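PDB 6XJ9: agarase, which probably hydrolyses glycosidic bonds in agarose, as a glycoside hydrolase of family GH50 from a marine bacterium. Local coordinates for residues A[320-323]-A[324-327]; A[753-756]-A[757-760]. All blocks are in the same frame, centred on the assembly; numbering follows the deposited sequence.

Overall arrangement
Contact 1 is a surface turn and contact 2 is a partly buried stretch of helix. They lie on opposite sides of the centre of the chain, with nearest atoms about 40 Å apart, and they hold different elements. Contact 1 follows strand 315-320, and its short 3-10 turn is closed by backbone bonds and one weak aspartate bond. Contact 2 belongs to helix 745-763, near the C-terminus. There a water and an arginine hydrogen-bond to backbone carbonyls at a kink, while methionine, asparagine and tyrosine face the interior. In contact 1 leucines pack on short helix 347-350. In contact 2 the inward side chains meet helix 689-704 and strand 299-305.

Contact 1: residues A[320-323]-A[324-327]; sequences DFDQ and ALLA
Asp-322 starts the turn, and its side chain reaches Ala-324 and Leu-325. Its CB lies 3.9 Å from CD1 of Leu-325. One atom further on, CG is 4.0 Å from CG of the same leucine, whose side chain crosses it at a slant. At the tip, OD1 accepts a weak bond from the backbone N of Ala-324 at 3.2 Å, with an N-H...O angle of 134°. OD1 also touches the Ala-324 methyl. A first torsion of -165° sets CG beside its own carbonyl carbon, on the side where the chain runs on to this N-H. The bond from residue i to i+2 makes a weak Asx turn at the start of the 3-10 segment.

Two backbone bonds wind the turn. Leu-325 N donates to Asp-322 O at 2.8 Å, and Leu-326 N donates to Gln-323 O at 3.2 Å. Both are i to i+3 bonds, the 3-10 pattern.

Gln-323 and Leu-326 run side by side. CD1 of the leucine is 4.0 Å from OE1 of the glutamine. The amide's NE2 is held by Tyr-380 OH, which also bonds Asp-320 OD1. CD2 of Leu-326 makes a loose contact with Phe-321 CB.

Strand 315-320 leads into the turn from an antiparallel sheet, in which Asp-320 pairs through its backbone with Phe-354 of strand 354-355 and strand 378-381 supplies Tyr-380. Leu-325 and Leu-326 both rest on Ala-349 of helix 347-350.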
ATOM      1  N   ASP A 320     -41.675  -3.024   2.298  1.00 27.27           N
ATOM      2  CA  ASP A 320     -42.263  -3.449   3.559  1.00 29.34           C
ATOM      3  C   ASP A 320     -43.522  -4.260   3.275  1.00 30.47           C
ATOM      4  O   ASP A 320     -43.859  -4.539   2.121  1.00 30.43           O
ATOM      5  CB  ASP A 320     -42.552  -2.276   4.502  1.00 29.47           C
ATOM      6  CG  ASP A 320     -42.588  -2.656   5.976  1.00 31.44           C
ATOM      7  OD1 ASP A 320     -42.402  -3.849   6.293  1.00 28.40           O
ATOM      8  OD2 ASP A 320     -42.781  -1.741   6.807  1.00 33.93           O
ATOM      9  N   PHE A 321     -44.202  -4.651   4.351  1.00 29.66           N
ATOM     10  CA  PHE A 321     -45.290  -5.602   4.245  1.00 33.51           C
ATOM     11  C   PHE A 321     -46.423  -5.161   5.166  1.00 35.16           C
ATOM     12  O   PHE A 321     -46.218  -4.361   6.079  1.00 34.91           O
ATOM     13  CB  PHE A 321     -44.790  -7.018   4.560  1.00 33.12           C
ATOM     14  CG  PHE A 321     -43.558  -7.439   3.797  1.00 33.25           C
ATOM     15  CD1 PHE A 321     -43.646  -7.876   2.483  1.00 33.76           C
ATOM     16  CD2 PHE A 321     -42.302  -7.369   4.383  1.00 34.43           C
ATOM     17  CE1 PHE A 321     -42.512  -8.241   1.772  1.00 34.28           C
ATOM     18  CE2 PHE A 321     -41.169  -7.745   3.676  1.00 34.85           C
ATOM     19  CZ  PHE A 321     -41.274  -8.183   2.373  1.00 34.92           C
ATOM     20  N   ASP A 322     -47.618  -5.690   4.892  1.00 36.77           N
ATOM     21  CA  ASP A 322     -48.753  -5.554   5.785  1.00 39.57           C
ATOM     22  C   ASP A 322     -48.340  -6.088   7.156  1.00 41.43           C
ATOM     23  O   ASP A 322     -48.101  -7.286   7.318  1.00 42.45           O
ATOM     24  CB  ASP A 322     -49.989  -6.228   5.183  1.00 41.07           C
ATOM     25  CG  ASP A 322     -51.280  -5.830   5.876  1.00 44.32           C
ATOM     26  OD1 ASP A 322     -51.356  -6.017   7.110  1.00 44.68           O
ATOM     27  OD2 ASP A 322     -52.187  -5.317   5.182  1.00 46.03           O
ATOM     28  N   GLN A 323     -48.210  -5.168   8.120  1.00 40.89           N
ATOM     29  CA  GLN A 323     -47.659  -5.454   9.437  1.00 42.16           C
ATOM     30  C   GLN A 323     -48.460  -6.556  10.126  1.00 43.83           C
ATOM     31  O   GLN A 323     -47.894  -7.373  10.851  1.00 43.69           O
ATOM     32  CB  GLN A 323     -47.631  -4.186  10.290  1.00 44.32           C
ATOM     33  CG  GLN A 323     -46.613  -3.158   9.813  1.00 45.76           C
ATOM     34  CD  GLN A 323     -45.196  -3.638  10.017  1.00 48.12           C
ATOM     35  OE1 GLN A 323     -44.812  -4.051  11.110  1.00 49.85           O
ATOM     36  NE2 GLN A 323     -44.406  -3.598   8.956  1.00 46.56           N
ATOM     37  N   ALA A 324     -49.774  -6.575   9.875  1.00 43.20           N
ATOM     38  CA  ALA A 324     -50.677  -7.542  10.481  1.00 45.02           C
ATOM     39  C   ALA A 324     -50.406  -8.955   9.967  1.00 44.20           C
ATOM     40  O   ALA A 324     -50.822  -9.929  10.597  1.00 43.28           O
ATOM     41  CB  ALA A 324     -52.108  -7.130  10.228  1.00 47.51           C
ATOM     42  N   LEU A 325     -49.724  -9.064   8.819  1.00 42.83           N
ATOM     43  CA  LEU A 325     -49.498 -10.361   8.195  1.00 45.60           C
ATOM     44  C   LEU A 325     -48.145 -10.941   8.612  1.00 45.57           C
ATOM     45  O   LEU A 325     -47.815 -12.065   8.242  1.00 46.71           O
ATOM     46  CB  LEU A 325     -49.621 -10.242   6.671  1.00 46.21           C
ATOM     47  CG  LEU A 325     -50.999  -9.850   6.128  1.00 49.21           C
ATOM     48  CD1 LEU A 325     -51.017  -9.898   4.608  1.00 48.70           C
ATOM     49  CD2 LEU A 325     -52.100 -10.735   6.700  1.00 46.88           C
ATOM     50  N   LEU A 326     -47.359 -10.170   9.372  1.00 46.82           N
ATOM     51  CA  LEU A 326     -46.143 -10.700   9.969  1.00 50.18           C
ATOM     52  C   LEU A 326     -46.534 -11.565  11.164  1.00 52.20           C
ATOM     53  O   LEU A 326     -47.485 -11.240  11.870  1.00 57.70           O
ATOM     54  CB  LEU A 326     -45.228  -9.544  10.385  1.00 47.37           C
ATOM     55  CG  LEU A 326     -44.682  -8.696   9.236  1.00 45.70           C
ATOM     56  CD1 LEU A 326     -43.707  -7.647   9.747  1.00 46.64           C
ATOM     57  CD2 LEU A 326     -44.022  -9.568   8.180  1.00 44.78           C
ATOM     58  N   ALA A 327     -45.800 -12.667  11.358  1.00 53.23           N
ATOM     59  CA  ALA A 327     -46.096 -13.664  12.380  1.00 55.10           C
ATOM     60  C   ALA A 327     -46.225 -13.014  13.766  1.00 55.31           C
ATOM     61  O   ALA A 327     -45.566 -11.974  13.985  1.00 54.03           O
ATOM     62  CB  ALA A 327     -45.042 -14.746  12.366  1.00 52.08           C
TER

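Contact 2: residues A[753-756]-A[757-760]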
ATOM      1  N   ALA A 753       2.205  -9.629   9.140  1.00 23.06           N
ATOM      2  CA  ALA A 753       3.491  -9.215   9.675  1.00 22.72           C
ATOM      3  C   ALA A 753       3.354  -9.022  11.181  1.00 22.02           C
ATOM      4  O   ALA A 753       4.198  -9.478  11.945  1.00 21.30           O
ATOM      5  CB  ALA A 753       3.958  -7.948   9.001  1.00 23.31           C
ATOM      6  N   MET A 754       2.261  -8.368  11.583  1.00 21.34           N
ATOM      7  CA  MET A 754       2.010  -8.054  12.981  0.50 21.54           C
ATOM      8  C   MET A 754       1.929  -9.344  13.796  1.00 20.91           C
ATOM      9  O   MET A 754       2.571  -9.466  14.828  1.00 21.46           O
ATOM     10  CB  MET A 754       0.705  -7.268  13.147  0.50 21.37           C
ATOM     11  CG  MET A 754       0.379  -6.961  14.595  0.50 21.61           C
ATOM     12  SD  MET A 754       1.662  -5.936  15.354  0.50 23.59           S
ATOM     13  CE  MET A 754       1.663  -6.602  17.013  0.50 23.53           C
ATOM     14  N   ASN A 755       1.125 -10.300  13.313  1.00 21.79           N
ATOM     15  CA  ASN A 755       0.860 -11.550  14.015  1.00 21.26           C
ATOM     16  C   ASN A 755       2.133 -12.385  14.081  1.00 22.91           C
ATOM     17  O   ASN A 755       2.349 -13.108  15.056  1.00 23.03           O
ATOM     18  CB  ASN A 755      -0.252 -12.351  13.329  1.00 20.66           C
ATOM     19  CG  ASN A 755      -1.636 -11.776  13.547  1.00 20.93           C
ATOM     20  OD1 ASN A 755      -1.987 -11.402  14.669  1.00 20.68           O
ATOM     21  ND2 ASN A 755      -2.438 -11.728  12.490  1.00 19.80           N
ATOM     22  N   GLU A 756       2.969 -12.270  13.041  1.00 24.07           N
ATOM     23  CA  GLU A 756       4.204 -13.033  12.953  1.00 25.32           C
ATOM     24  C   GLU A 756       5.141 -12.618  14.085  1.00 24.81           C
ATOM     25  O   GLU A 756       5.752 -13.462  14.744  1.00 25.10           O
ATOM     26  CB  GLU A 756       4.843 -12.852  11.568  1.00 26.47           C
ATOM     27  CG  GLU A 756       6.088 -13.690  11.354  1.00 27.56           C
ATOM     28  CD  GLU A 756       5.841 -15.185  11.456  1.00 30.78           C
ATOM     29  OE1 GLU A 756       4.845 -15.661  10.877  1.00 30.94           O
ATOM     30  OE2 GLU A 756       6.629 -15.864  12.144  1.00 33.52           O
ATOM     31  N   SER A 757       5.225 -11.306  14.328  1.00 23.44           N
ATOM     32  CA  SER A 757       6.262 -10.770  15.191  1.00 24.14           C
ATOM     33  C   SER A 757       5.777 -10.566  16.625  1.00 23.78           C
ATOM     34  O   SER A 757       6.594 -10.258  17.488  1.00 25.52           O
ATOM     35  CB  SER A 757       6.847  -9.504  14.614  1.00 25.69           C
ATOM     36  OG  SER A 757       5.845  -8.503  14.531  1.00 29.49           O
ATOM     37  N   MET A 758       4.480 -10.775  16.899  1.00 22.12           N
ATOM     38  CA  MET A 758       3.935 -10.300  18.170  1.00 22.32           C
ATOM     39  C   MET A 758       4.592 -10.955  19.383  1.00 22.78           C
ATOM     40  O   MET A 758       4.878 -10.259  20.356  1.00 21.82           O
ATOM     41  CB  MET A 758       2.413 -10.418  18.286  1.00 21.60           C
ATOM     42  CG  MET A 758       1.851 -11.820  18.185  1.00 21.30           C
ATOM     43  SD  MET A 758       0.043 -11.709  18.015  1.00 22.91           S
ATOM     44  CE  MET A 758      -0.317 -13.403  17.539  1.00 20.42           C
ATOM     45  N   TYR A 759       4.794 -12.280  19.349  1.00 23.24           N
ATOM     46  CA  TYR A 759       5.310 -12.966  20.527  1.00 23.21           C
ATOM     47  C   TYR A 759       6.714 -12.458  20.854  1.00 23.87           C
ATOM     48  O   TYR A 759       6.999 -12.068  21.986  1.00 24.08           O
ATOM     49  CB  TYR A 759       5.198 -14.488  20.372  1.00 23.03           C
ATOM     50  CG  TYR A 759       3.777 -14.990  20.368  1.00 22.32           C
ATOM     51  CD1 TYR A 759       2.942 -14.761  21.453  1.00 21.08           C
ATOM     52  CD2 TYR A 759       3.259 -15.687  19.285  1.00 21.14           C
ATOM     53  CE1 TYR A 759       1.628 -15.197  21.453  1.00 19.70           C
ATOM     54  CE2 TYR A 759       1.952 -16.157  19.287  1.00 21.11           C
ATOM     55  CZ  TYR A 759       1.137 -15.916  20.380  1.00 20.38           C
ATOM     56  OH  TYR A 759      -0.165 -16.336  20.390  1.00 19.41           O
ATOM     57  N   GLU A 760       7.558 -12.413  19.819  1.00 24.47           N
ATOM     58  CA  GLU A 760       8.930 -11.941  19.907  1.00 25.99           C
ATOM     59  C   GLU A 760       8.990 -10.495  20.376  1.00 25.28           C
ATOM     60  O   GLU A 760       9.743 -10.170  21.289  1.00 24.71           O
ATOM     61  CB  GLU A 760       9.578 -12.063  18.531  1.00 29.51           C
ATOM     62  CG  GLU A 760       9.597 -13.505  18.058  1.00 34.61           C
ATOM     63  CD  GLU A 760      10.874 -13.913  17.357  1.00 38.71           C
ATOM     64  OE1 GLU A 760      11.610 -14.746  17.927  1.00 39.19           O
ATOM     65  OE2 GLU A 760      11.121 -13.398  16.247  1.00 43.77           O
TER
HETATM   66  O   HOH W   1       6.593 -13.555  17.242  1.00 20.68           O
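Glu-756 O is gripped by a water and by Arg-263. The water donates to this oxygen at 2.6 Å and accepts from Glu-760 N at 3.0 Å. It therefore stands in for the direct helix bond between the two residues. Arg-263 NH2 bonds both Glu-756 O and Asn-755 O where the helix kinks, and the N-H groups of residues 759 and 760 make no bond to the turn before.

Just before this, Ser-757 N still bonds back along the helix: it donates to Ala-753 O at 3.2 Å and weakly to Met-754 O. The hydroxyl OG of Ser-757 lies close to the same two carbonyls, because its first torsion of 63° folds it back over the helix.

Met-758 and Asn-755 lie alongside, pointing the same way. Met-758 CG is 3.4 Å from Asn-755 O. Beyond CG the chain is extended, which brings CE to 3.9 Å from Asn-755 OD1. That oxygen is bonded by Thr-303 OG1, while ND2 of the amide bonds Trp-428 O, so the amide is held at both ends. Met-758 CG also sits 4.2 Å above the centre of the Tyr-759 ring.

Helix 745-763 packs through Glu-760 on Gln-250 of the second subunit, while within its own chain Tyr-759 OH bonds Leu-301 N and Met-758 meets Leu-301 and Thr-303 of strand 299-305 and Ile-704 of helix 689-704.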